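Acyl-CoA dehydrogenase (PDB 3OWA) binds FAD and probably catalyses the flavin-dependent alpha,beta-dehydrogenation of acyl-CoA thioesters, as other acyl-CoA dehydrogenases do. Local coordinates at residues G15-D20 and Y357-S362; I413-V418 and I496-S501. All coordinates share one frame; numbering follows the deposited sequence. Where two conformers were deposited one is given.

Interaction 1 (G15-D20 and Y357-S362)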
ATOM      1  N   GLY A  15      29.649   0.808  -1.454  1.00 53.36           N
ATOM      2  CA  GLY A  15      29.232   0.661  -2.841  1.00 53.37           C
ATOM      3  C   GLY A  15      29.996  -0.394  -3.634  1.00 54.04           C
ATOM      4  O   GLY A  15      29.677  -0.650  -4.788  1.00 54.43           O
ATOM      5  N   SER A  16      30.985  -1.027  -3.013  1.00 54.33           N
ATOM      6  CA  SER A  16      31.820  -1.994  -3.725  1.00 55.02           C
ATOM      7  C   SER A  16      31.095  -3.306  -4.020  1.00 54.70           C
ATOM      8  O   SER A  16      31.482  -4.032  -4.949  1.00 54.99           O
ATOM      9  CB  SER A  16      33.174  -2.223  -3.029  1.00 55.98           C
ATOM     10  OG  SER A  16      33.049  -2.848  -1.759  1.00 55.48           O
ATOM     11  N   PHE A  17      30.036  -3.601  -3.261  1.00 53.05           N
ATOM     12  CA  PHE A  17      29.216  -4.783  -3.542  1.00 52.44           C
ATOM     13  C   PHE A  17      28.760  -4.830  -5.011  1.00 52.96           C
ATOM     14  O   PHE A  17      28.484  -5.893  -5.540  1.00 53.57           O
ATOM     15  CB  PHE A  17      27.991  -4.851  -2.618  1.00 51.05           C
ATOM     16  CG  PHE A  17      26.979  -3.749  -2.850  1.00 47.96           C
ATOM     17  CD1 PHE A  17      25.974  -3.889  -3.804  1.00 46.81           C
ATOM     18  CD2 PHE A  17      27.031  -2.566  -2.106  1.00 45.63           C
ATOM     19  CE1 PHE A  17      25.042  -2.862  -4.021  1.00 44.21           C
ATOM     20  CE2 PHE A  17      26.096  -1.545  -2.310  1.00 44.88           C
ATOM     21  CZ  PHE A  17      25.108  -1.696  -3.277  1.00 42.48           C
ATOM     22  N   LEU A  18      28.679  -3.678  -5.659  1.00 53.28           N
ATOM     23  CA  LEU A  18      28.193  -3.605  -7.017  1.00 54.38           C
ATOM     24  C   LEU A  18      29.188  -4.161  -8.051  1.00 56.71           C
ATOM     25  O   LEU A  18      28.805  -4.519  -9.174  1.00 56.64           O
ATOM     26  CB  LEU A  18      27.850  -2.156  -7.365  1.00 53.69           C
ATOM     27  CG  LEU A  18      27.414  -1.900  -8.815  1.00 54.99           C
ATOM     28  CD1 LEU A  18      26.230  -2.782  -9.212  1.00 52.25           C
ATOM     29  CD2 LEU A  18      27.107  -0.415  -9.072  1.00 54.31           C
ATOM     30  N   VAL A  19      30.452  -4.248  -7.654  1.00 58.93           N
ATOM     31  CA  VAL A  19      31.568  -4.424  -8.588  1.00 61.58           C
ATOM     32  C   VAL A  19      32.542  -5.534  -8.152  1.00 62.88           C
ATOM     33  O   VAL A  19      33.345  -6.017  -8.951  1.00 65.01           O
ATOM     34  CB  VAL A  19      32.287  -3.052  -8.765  1.00 62.15           C
ATOM     35  CG1 VAL A  19      33.731  -3.205  -9.065  1.00 64.98           C
ATOM     36  CG2 VAL A  19      31.615  -2.228  -9.836  1.00 63.09           C
ATOM     37  N   ASP A  20      32.467  -5.948  -6.893  1.00 62.84           N
ATOM     38  CA  ASP A  20      33.401  -6.934  -6.355  1.00 64.30           C
ATOM     39  C   ASP A  20      32.639  -8.137  -5.854  1.00 63.84           C
ATOM     40  O   ASP A  20      31.467  -8.037  -5.484  1.00 62.98           O
ATOM     41  CB  ASP A  20      34.233  -6.337  -5.213  1.00 64.87           C
ATOM     42  CG  ASP A  20      35.231  -5.282  -5.695  1.00 68.32           C
ATOM     43  OD1 ASP A  20      35.700  -5.372  -6.855  1.00 72.74           O
ATOM     44  OD2 ASP A  20      35.563  -4.361  -4.911  1.00 71.21           O
ATOM     45  N   TYR A 357      29.296   4.389   4.037  1.00 45.83           N
ATOM     46  CA  TYR A 357      28.231   3.512   3.581  1.00 44.35           C
ATOM     47  C   TYR A 357      26.901   4.220   3.346  1.00 42.64           C
ATOM     48  O   TYR A 357      25.841   3.630   3.556  1.00 41.93           O
ATOM     49  CB  TYR A 357      28.090   2.346   4.542  1.00 44.36           C
ATOM     50  CG  TYR A 357      29.414   1.656   4.733  1.00 46.17           C
ATOM     51  CD1 TYR A 357      30.111   1.775   5.921  1.00 46.48           C
ATOM     52  CD2 TYR A 357      29.982   0.916   3.699  1.00 47.02           C
ATOM     53  CE1 TYR A 357      31.342   1.171   6.090  1.00 48.25           C
ATOM     54  CE2 TYR A 357      31.190   0.297   3.853  1.00 49.00           C
ATOM     55  CZ  TYR A 357      31.877   0.434   5.044  1.00 50.34           C
ATOM     56  OH  TYR A 357      33.093  -0.186   5.194  1.00 49.85           O
ATOM     57  N   ALA A 358      26.956   5.473   2.887  1.00 42.12           N
ATOM     58  CA  ALA A 358      25.730   6.242   2.598  1.00 40.00           C
ATOM     59  C   ALA A 358      24.823   5.511   1.622  1.00 39.33           C
ATOM     60  O   ALA A 358      23.609   5.576   1.769  1.00 38.57           O
ATOM     61  CB  ALA A 358      26.037   7.660   2.099  1.00 40.19           C
ATOM     62  N   ILE A 359      25.400   4.810   0.635  1.00 39.51           N
ATOM     63  CA  ILE A 359      24.590   4.078  -0.338  1.00 38.60           C
ATOM     64  C   ILE A 359      23.769   2.976   0.322  1.00 37.45           C
ATOM     65  O   ILE A 359      22.558   2.921   0.167  1.00 36.53           O
ATOM     66  CB  ILE A 359      25.406   3.514  -1.510  1.00 39.10           C
ATOM     67  CG1 ILE A 359      25.899   4.655  -2.398  1.00 40.50           C
ATOM     68  CG2 ILE A 359      24.552   2.541  -2.319  1.00 39.21           C
ATOM     69  CD1 ILE A 359      27.009   4.235  -3.399  1.00 43.03           C
ATOM     70  N   GLU A 360      24.445   2.096   1.036  1.00 37.32           N
ATOM     71  CA  GLU A 360      23.810   1.034   1.790  1.00 37.22           C
ATOM     72  C   GLU A 360      22.734   1.573   2.766  1.00 35.78           C
ATOM     73  O   GLU A 360      21.679   0.966   2.913  1.00 35.63           O
ATOM     74  CB  GLU A 360      24.891   0.218   2.526  1.00 37.11           C
ATOM     75  CG  GLU A 360      25.839  -0.545   1.568  1.00 42.10           C
ATOM     76  CD  GLU A 360      27.067   0.273   1.078  1.00 45.83           C
ATOM     77  OE1 GLU A 360      28.005  -0.373   0.574  1.00 45.58           O
ATOM     78  OE2 GLU A 360      27.094   1.539   1.190  1.00 44.80           O
ATOM     79  N   CYS A 361      22.990   2.710   3.418  1.00 35.43           N
ATOM     80  CA  CYS A 361      22.000   3.313   4.349  1.00 34.90           C
ATOM     81  C   CYS A 361      20.711   3.705   3.639  1.00 33.82           C
ATOM     82  O   CYS A 361      19.601   3.434   4.139  1.00 33.14           O
ATOM     83  CB  CYS A 361      22.583   4.561   5.053  1.00 34.74           C
ATOM     84  SG  CYS A 361      23.912   4.173   6.248  1.00 38.58           S
ATOM     85  N   SER A 362      20.843   4.352   2.484  0.61 33.74           N
ATOM     86  CA  SER A 362      19.681   4.770   1.692  0.61 33.24           C
ATOM     87  C   SER A 362      18.918   3.559   1.172  0.61 33.06           C
ATOM     88  O   SER A 362      17.684   3.525   1.229  0.61 32.54           O
ATOM     89  CB  SER A 362      20.110   5.663   0.523  0.61 33.98           C
ATOM     90  OG  SER A 362      20.105   7.025   0.918  0.61 35.76           O
TER
HETATM   91  O   HOH W   1      29.732  -2.549  -0.049  1.00 48.99           O
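Gly15 of the N-terminal loop lies against the first turn of helix 358-383, closest to Ile359, with 6.3 Å between their CA atoms. Residues 16-18 form a short 3-10 segment. Ser16 O closes this turn by accepting from both Val19 N and Asp20 N. Tyr357 is the N-cap residue of the helix, and its carbonyl receives Cys361 N. Gly15 has a positive phi, which glycine adopts readily.

The main polar link runs from Gly15 N to Glu360 OE1, at 2.9 Å. It is nearly straight, with an N-H...O angle of 174°. The donor comes from the syn side of the carboxylate but is tilted out of its plane. The Glu360 chain bends at chi2 (87°), which turns the carboxylate off the helix toward the loop. A water donates to Glu360 OE1 at 2.8 Å and accepts weakly from Phe17 N. OE1 of this buried residue thus bonds Gly15 directly and reaches Phe17 N through a weak water link.

Phe17 turns its ring edge to the helix. Its CD2 is 3.6 Å from Glu360 OE1, which lies near the ring plane. The weakly positive C-H edge of the ring probably suits the carboxylate oxygen. The ring and carboxylate planes are 66° apart. Further along the edge, Phe17 CE2 is 4.4 Å from Ile359 CG2. The other branch of Ile359 reaches the glycine, with CD1 4.2 Å from Gly15 CA. All four touching residues are buried.

The contact holds the segment ahead of the N-terminal helices against the C-terminal helical domain. Tyr357 OH bonds to Val12 O, a second tie to the N-terminal arm. Phe17 also meets Tyr504 and Val500 of helix 490-520. Ile359 packs on helix 411-427, and Glu360 touches Thr328 of helix 305-336.

Interaction 2 (I413-V418 and I496-S501). With FAD (flavin-adenine dinucleotide), chain E.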
ATOM      1  N   ILE A 413      13.573  10.686  -2.993  1.00 31.91           N
ATOM      2  CA  ILE A 413      14.839  11.387  -2.891  1.00 34.00           C
ATOM      3  C   ILE A 413      15.963  10.372  -2.624  1.00 35.16           C
ATOM      4  O   ILE A 413      17.033  10.431  -3.247  1.00 35.74           O
ATOM      5  CB  ILE A 413      14.783  12.497  -1.790  1.00 33.75           C
ATOM      6  CG1 ILE A 413      13.939  13.694  -2.269  1.00 35.49           C
ATOM      7  CG2 ILE A 413      16.201  12.905  -1.352  1.00 34.56           C
ATOM      8  CD1 ILE A 413      14.551  14.499  -3.412  1.00 39.08           C
ATOM      9  N   ASN A 414      15.704   9.450  -1.693  1.00 35.54           N
ATOM     10  CA  ASN A 414      16.635   8.359  -1.399  1.00 36.96           C
ATOM     11  C   ASN A 414      16.998   7.525  -2.620  1.00 38.16           C
ATOM     12  O   ASN A 414      18.141   7.095  -2.735  1.00 39.79           O
ATOM     13  CB  ASN A 414      16.065   7.443  -0.339  1.00 37.09           C
ATOM     14  CG  ASN A 414      16.371   7.913   1.063  1.00 39.39           C
ATOM     15  OD1 ASN A 414      15.548   8.526   1.720  1.00 42.02           O
ATOM     16  ND2 ASN A 414      17.573   7.614   1.528  1.00 45.09           N
ATOM     17  N   ARG A 415      16.045   7.301  -3.523  1.00 37.67           N
ATOM     18  CA  ARG A 415      16.309   6.604  -4.773  1.00 39.02           C
ATOM     19  C   ARG A 415      17.128   7.447  -5.739  1.00 40.49           C
ATOM     20  O   ARG A 415      18.070   6.943  -6.347  1.00 40.91           O
ATOM     21  CB  ARG A 415      15.015   6.161  -5.477  1.00 38.40           C
ATOM     22  CG  ARG A 415      14.392   4.892  -4.856  1.00 37.54           C
ATOM     23  CD  ARG A 415      12.968   4.666  -5.415  1.00 42.26           C
ATOM     24  NE  ARG A 415      12.557   3.272  -5.231  1.00 43.02           N
ATOM     25  CZ  ARG A 415      11.522   2.872  -4.491  1.00 43.34           C
ATOM     26  NH1 ARG A 415      11.235   1.571  -4.398  1.00 39.52           N
ATOM     27  NH2 ARG A 415      10.755   3.768  -3.876  1.00 41.92           N
ATOM     28  N   LEU A 416      16.771   8.720  -5.877  1.00 40.40           N
ATOM     29  CA  LEU A 416      17.435   9.598  -6.827  1.00 42.45           C
ATOM     30  C   LEU A 416      18.911   9.830  -6.526  1.00 43.52           C
ATOM     31  O   LEU A 416      19.696  10.046  -7.433  1.00 44.49           O
ATOM     32  CB  LEU A 416      16.738  10.952  -6.893  1.00 42.31           C
ATOM     33  CG  LEU A 416      15.356  10.959  -7.505  1.00 42.42           C
ATOM     34  CD1 LEU A 416      14.762  12.331  -7.242  1.00 43.13           C
ATOM     35  CD2 LEU A 416      15.476  10.701  -9.018  1.00 43.98           C
ATOM     36  N   ILE A 417      19.295   9.752  -5.265  1.00 43.63           N
ATOM     37  CA  ILE A 417      20.677  10.024  -4.919  1.00 45.01           C
ATOM     38  C   ILE A 417      21.600   8.822  -5.094  1.00 44.74           C
ATOM     39  O   ILE A 417      22.822   9.011  -5.203  1.00 45.85           O
ATOM     40  CB  ILE A 417      20.829  10.606  -3.493  1.00 45.05           C
ATOM     41  CG1 ILE A 417      20.384   9.591  -2.426  1.00 46.43           C
ATOM     42  CG2 ILE A 417      20.073  11.938  -3.385  1.00 46.27           C
ATOM     43  CD1 ILE A 417      20.298  10.206  -1.033  1.00 47.94           C
ATOM     44  N   VAL A 418      21.044   7.613  -5.126  1.00 42.55           N
ATOM     45  CA  VAL A 418      21.865   6.424  -5.280  1.00 41.92           C
ATOM     46  C   VAL A 418      22.780   6.387  -6.553  1.00 44.11           C
ATOM     47  O   VAL A 418      24.011   6.194  -6.436  1.00 43.98           O
ATOM     48  CB  VAL A 418      21.046   5.101  -5.076  1.00 41.46           C
ATOM     49  CG1 VAL A 418      21.827   3.880  -5.612  1.00 39.13           C
ATOM     50  CG2 VAL A 418      20.716   4.905  -3.598  1.00 39.61           C
ATOM     51  N   ILE A 496      17.567   2.441 -11.919  1.00 38.29           N
ATOM     52  CA  ILE A 496      18.912   2.045 -11.572  1.00 38.48           C
ATOM     53  C   ILE A 496      18.974   1.841 -10.061  1.00 37.56           C
ATOM     54  O   ILE A 496      19.484   0.829  -9.596  1.00 38.64           O
ATOM     55  CB  ILE A 496      19.944   3.110 -12.047  1.00 39.64           C
ATOM     56  CG1 ILE A 496      20.019   3.115 -13.585  1.00 40.56           C
ATOM     57  CG2 ILE A 496      21.309   2.857 -11.433  1.00 40.04           C
ATOM     58  CD1 ILE A 496      20.624   4.350 -14.145  1.00 43.35           C
ATOM     59  N   ALA A 497      18.425   2.794  -9.317  1.00 36.08           N
ATOM     60  CA  ALA A 497      18.349   2.692  -7.855  1.00 35.70           C
ATOM     61  C   ALA A 497      17.608   1.450  -7.404  1.00 35.86           C
ATOM     62  O   ALA A 497      18.037   0.801  -6.453  1.00 37.54           O
ATOM     63  CB  ALA A 497      17.719   3.947  -7.256  1.00 34.27           C
ATOM     64  N   ASP A 498      16.522   1.099  -8.091  1.00 36.53           N
ATOM     65  CA  ASP A 498      15.750  -0.111  -7.766  1.00 36.80           C
ATOM     66  C   ASP A 498      16.536  -1.380  -8.095  1.00 36.85           C
ATOM     67  O   ASP A 498      16.482  -2.360  -7.340  1.00 35.38           O
ATOM     68  CB  ASP A 498      14.395  -0.118  -8.497  1.00 36.57           C
ATOM     69  CG  ASP A 498      13.463   1.037  -8.041  1.00 42.73           C
ATOM     70  OD1 ASP A 498      13.692   1.620  -6.948  1.00 45.89           O
ATOM     71  OD2 ASP A 498      12.482   1.362  -8.767  1.00 47.65           O
ATOM     72  N   ILE A 499      17.269  -1.361  -9.215  1.00 36.25           N
ATOM     73  CA  ILE A 499      18.158  -2.462  -9.508  1.00 36.84           C
ATOM     74  C   ILE A 499      19.204  -2.665  -8.397  1.00 36.97           C
ATOM     75  O   ILE A 499      19.425  -3.790  -7.930  1.00 36.26           O
ATOM     76  CB  ILE A 499      18.861  -2.332 -10.906  1.00 37.62           C
ATOM     77  CG1 ILE A 499      17.829  -2.486 -12.011  1.00 37.42           C
ATOM     78  CG2 ILE A 499      19.968  -3.401 -11.030  1.00 38.14           C
ATOM     79  CD1 ILE A 499      18.328  -2.130 -13.408  1.00 38.94           C
ATOM     80  N   VAL A 500      19.854  -1.578  -7.993  1.00 37.22           N
ATOM     81  CA  VAL A 500      20.918  -1.679  -7.007  1.00 37.67           C
ATOM     82  C   VAL A 500      20.309  -2.155  -5.677  1.00 37.96           C
ATOM     83  O   VAL A 500      20.909  -2.985  -4.960  1.00 38.36           O
ATOM     84  CB  VAL A 500      21.627  -0.309  -6.820  1.00 38.96           C
ATOM     85  CG1 VAL A 500      22.655  -0.369  -5.668  1.00 39.06           C
ATOM     86  CG2 VAL A 500      22.273   0.154  -8.156  1.00 39.20           C
ATOM     87  N   SER A 501      19.119  -1.651  -5.356  1.00 35.97           N
ATOM     88  CA  SER A 501      18.491  -2.014  -4.096  1.00 36.75           C
ATOM     89  C   SER A 501      18.161  -3.527  -4.090  1.00 36.90           C
ATOM     90  O   SER A 501      18.491  -4.244  -3.145  1.00 36.81           O
ATOM     91  CB  SER A 501      17.224  -1.214  -3.877  1.00 35.05           C
ATOM     92  OG  SER A 501      16.649  -1.646  -2.659  1.00 39.29           O
TER
HETATM   93  PA  FAD E 601       8.155  17.675   0.058  1.00 34.51           P
HETATM   94  O1A FAD E 601       7.287  18.878  -0.210  1.00 36.51           O
HETATM   95  O2A FAD E 601       9.611  17.936   0.206  1.00 37.89           O
HETATM   96  O5B FAD E 601       7.919  16.558  -1.032  1.00 33.49           O
HETATM   97  C5B FAD E 601       6.676  16.319  -1.644  1.00 31.42           C
HETATM   98  C4B FAD E 601       6.809  15.281  -2.750  1.00 34.34           C
HETATM   99  O4B FAD E 601       7.678  15.755  -3.792  1.00 33.92           O
HETATM  100  C3B FAD E 601       7.404  13.984  -2.211  1.00 35.30           C
HETATM  101  O3B FAD E 601       6.879  12.845  -2.893  1.00 34.94           O
HETATM  102  C2B FAD E 601       8.849  14.126  -2.619  1.00 35.75           C
HETATM  103  O2B FAD E 601       9.487  12.894  -2.760  1.00 35.83           O
HETATM  104  C1B FAD E 601       8.725  14.823  -3.949  1.00 35.08           C
HETATM  105  N9A FAD E 601       9.969  15.519  -4.291  1.00 38.37           N
HETATM  106  C8A FAD E 601      10.592  16.515  -3.585  1.00 42.06           C
HETATM  107  N7A FAD E 601      11.709  16.893  -4.232  1.00 39.69           N
HETATM  108  C5A FAD E 601      11.799  16.171  -5.364  1.00 41.21           C
HETATM  109  C6A FAD E 601      12.742  16.155  -6.422  1.00 40.07           C
HETATM  110  N6A FAD E 601      13.751  17.034  -6.472  1.00 39.25           N
HETATM  111  N1A FAD E 601      12.547  15.268  -7.450  1.00 37.51           N
HETATM  112  C2A FAD E 601      11.451  14.417  -7.463  1.00 39.04           C
HETATM  113  N3A FAD E 601      10.506  14.457  -6.443  1.00 36.32           N
HETATM  114  C4A FAD E 601      10.689  15.305  -5.406  1.00 37.97           C
HETATM  115  N1  FAD E 601      11.835  16.881  10.347  1.00 32.81           N
HETATM  116  C2  FAD E 601      12.799  17.184  11.282  1.00 34.66           C
HETATM  117  O2  FAD E 601      13.775  17.828  10.966  1.00 37.59           O
HETATM  118  N3  FAD E 601      12.699  16.775  12.597  1.00 32.78           N
HETATM  119  C4  FAD E 601      11.623  16.069  13.031  1.00 33.01           C
HETATM  120  O4  FAD E 601      11.596  15.714  14.220  1.00 32.95           O
HETATM  121  C4X FAD E 601      10.636  15.743  12.094  1.00 34.88           C
HETATM  122  N5  FAD E 601       9.515  15.055  12.515  1.00 36.99           N
HETATM  123  C5X FAD E 601       8.494  14.778  11.618  1.00 34.82           C
HETATM  124  C6  FAD E 601       7.373  14.081  12.081  1.00 29.88           C
HETATM  125  C7  FAD E 601       6.327  13.822  11.201  1.00 30.34           C
HETATM  126  C7M FAD E 601       5.104  13.083  11.701  1.00 28.99           C
HETATM  127  C8  FAD E 601       6.439  14.269   9.866  1.00 30.94           C
HETATM  128  C8M FAD E 601       5.386  14.031   8.832  1.00 33.90           C
HETATM  129  C9  FAD E 601       7.580  14.916   9.404  1.00 30.86           C
HETATM  130  C9A FAD E 601       8.614  15.186  10.267  1.00 31.08           C
HETATM  131  N10 FAD E 601       9.755  15.830   9.814  1.00 32.87           N
HETATM  132  C10 FAD E 601      10.740  16.154  10.739  1.00 33.47           C
HETATM  133  C1' FAD E 601       9.858  16.351   8.386  1.00 35.46           C
HETATM  134  C2' FAD E 601       9.882  15.254   7.316  1.00 43.44           C
HETATM  135  O2' FAD E 601      10.886  14.272   7.437  1.00 46.29           O
HETATM  136  C3' FAD E 601       9.475  15.855   5.810  1.00 42.84           C
HETATM  137  O3' FAD E 601       8.128  15.545   5.734  1.00 32.97           O
HETATM  138  C4' FAD E 601      10.148  15.347   4.791  1.00 42.75           C
HETATM  139  O4' FAD E 601      11.525  15.604   5.060  1.00 45.33           O
HETATM  140  C5' FAD E 601       9.732  15.660   3.353  1.00 36.88           C
HETATM  141  O5' FAD E 601       9.305  16.996   3.315  1.00 32.67           O
HETATM  142  P   FAD E 601       7.859  17.452   2.864  1.00 33.68           P
HETATM  143  O1P FAD E 601       6.891  16.707   3.755  1.00 32.36           O
HETATM  144  O2P FAD E 601       7.762  18.949   2.945  1.00 33.61           O
HETATM  145  O3P FAD E 601       7.632  16.896   1.388  1.00 34.49           O
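Arg415 and Asp498 form a salt bridge between two helices, with Arg415 NE 2.6 Å from Asp498 OD1. The oxygen sits at the guanidinium edge, close to its plane, and uses its syn lone pair. The bond is made by one N-H, and the two flat groups stand nearly at right angles (85°). The Arg415 chain runs extended from CG to NE, out from its helix.

Next to the bridge, Ala497 CB is 3.2 Å from Arg415 O and 3.9 Å from Arg415 CB. Val418 continues the apolar seam, with its CB 4.1 Å from Ala497 CB and its CG1 4.3 Å from Val500 CG1. The small alanine lies where the axes come within 8.6 Å, crossing at 89°. This near-perpendicular crossing joins two helices of the C-terminal helical region.

Further out, Glu370 pairs with Arg415 NH1, so acids at two of its nitrogens fix the guanidinium. Helix 411-427 also lines the adenine end of the FAD pocket: Leu416 CD1 is 3.7 Å from FAD N1A, and Ile413 CD1 touches the base. Leu416 packs on Leu306 of the second subunit. Helix 411-427 runs between helix 358-383, helix 490-520 and the cofactor, while helix 526-554 backs Asp498 and Ile499.

Overall arrangement
Interactions 1 and 2 are neighbours in the helical part of the fold, with centres 11 Å apart. They follow in series along the chain: interaction 1 closes at helix 358-383 before interaction 2 opens on helix 411-427. The two join directly, because Phe17 CZ of the N-terminal loop packs on Val500 CG1. Helices 358-383, 411-427 and 490-520 thereby form one buried cluster. Its members come from the C-terminal helical region and are joined by the N-terminal arm. Interaction 2 extends this cluster to the FAD adenine, while interaction 1 brings in the start of the chain.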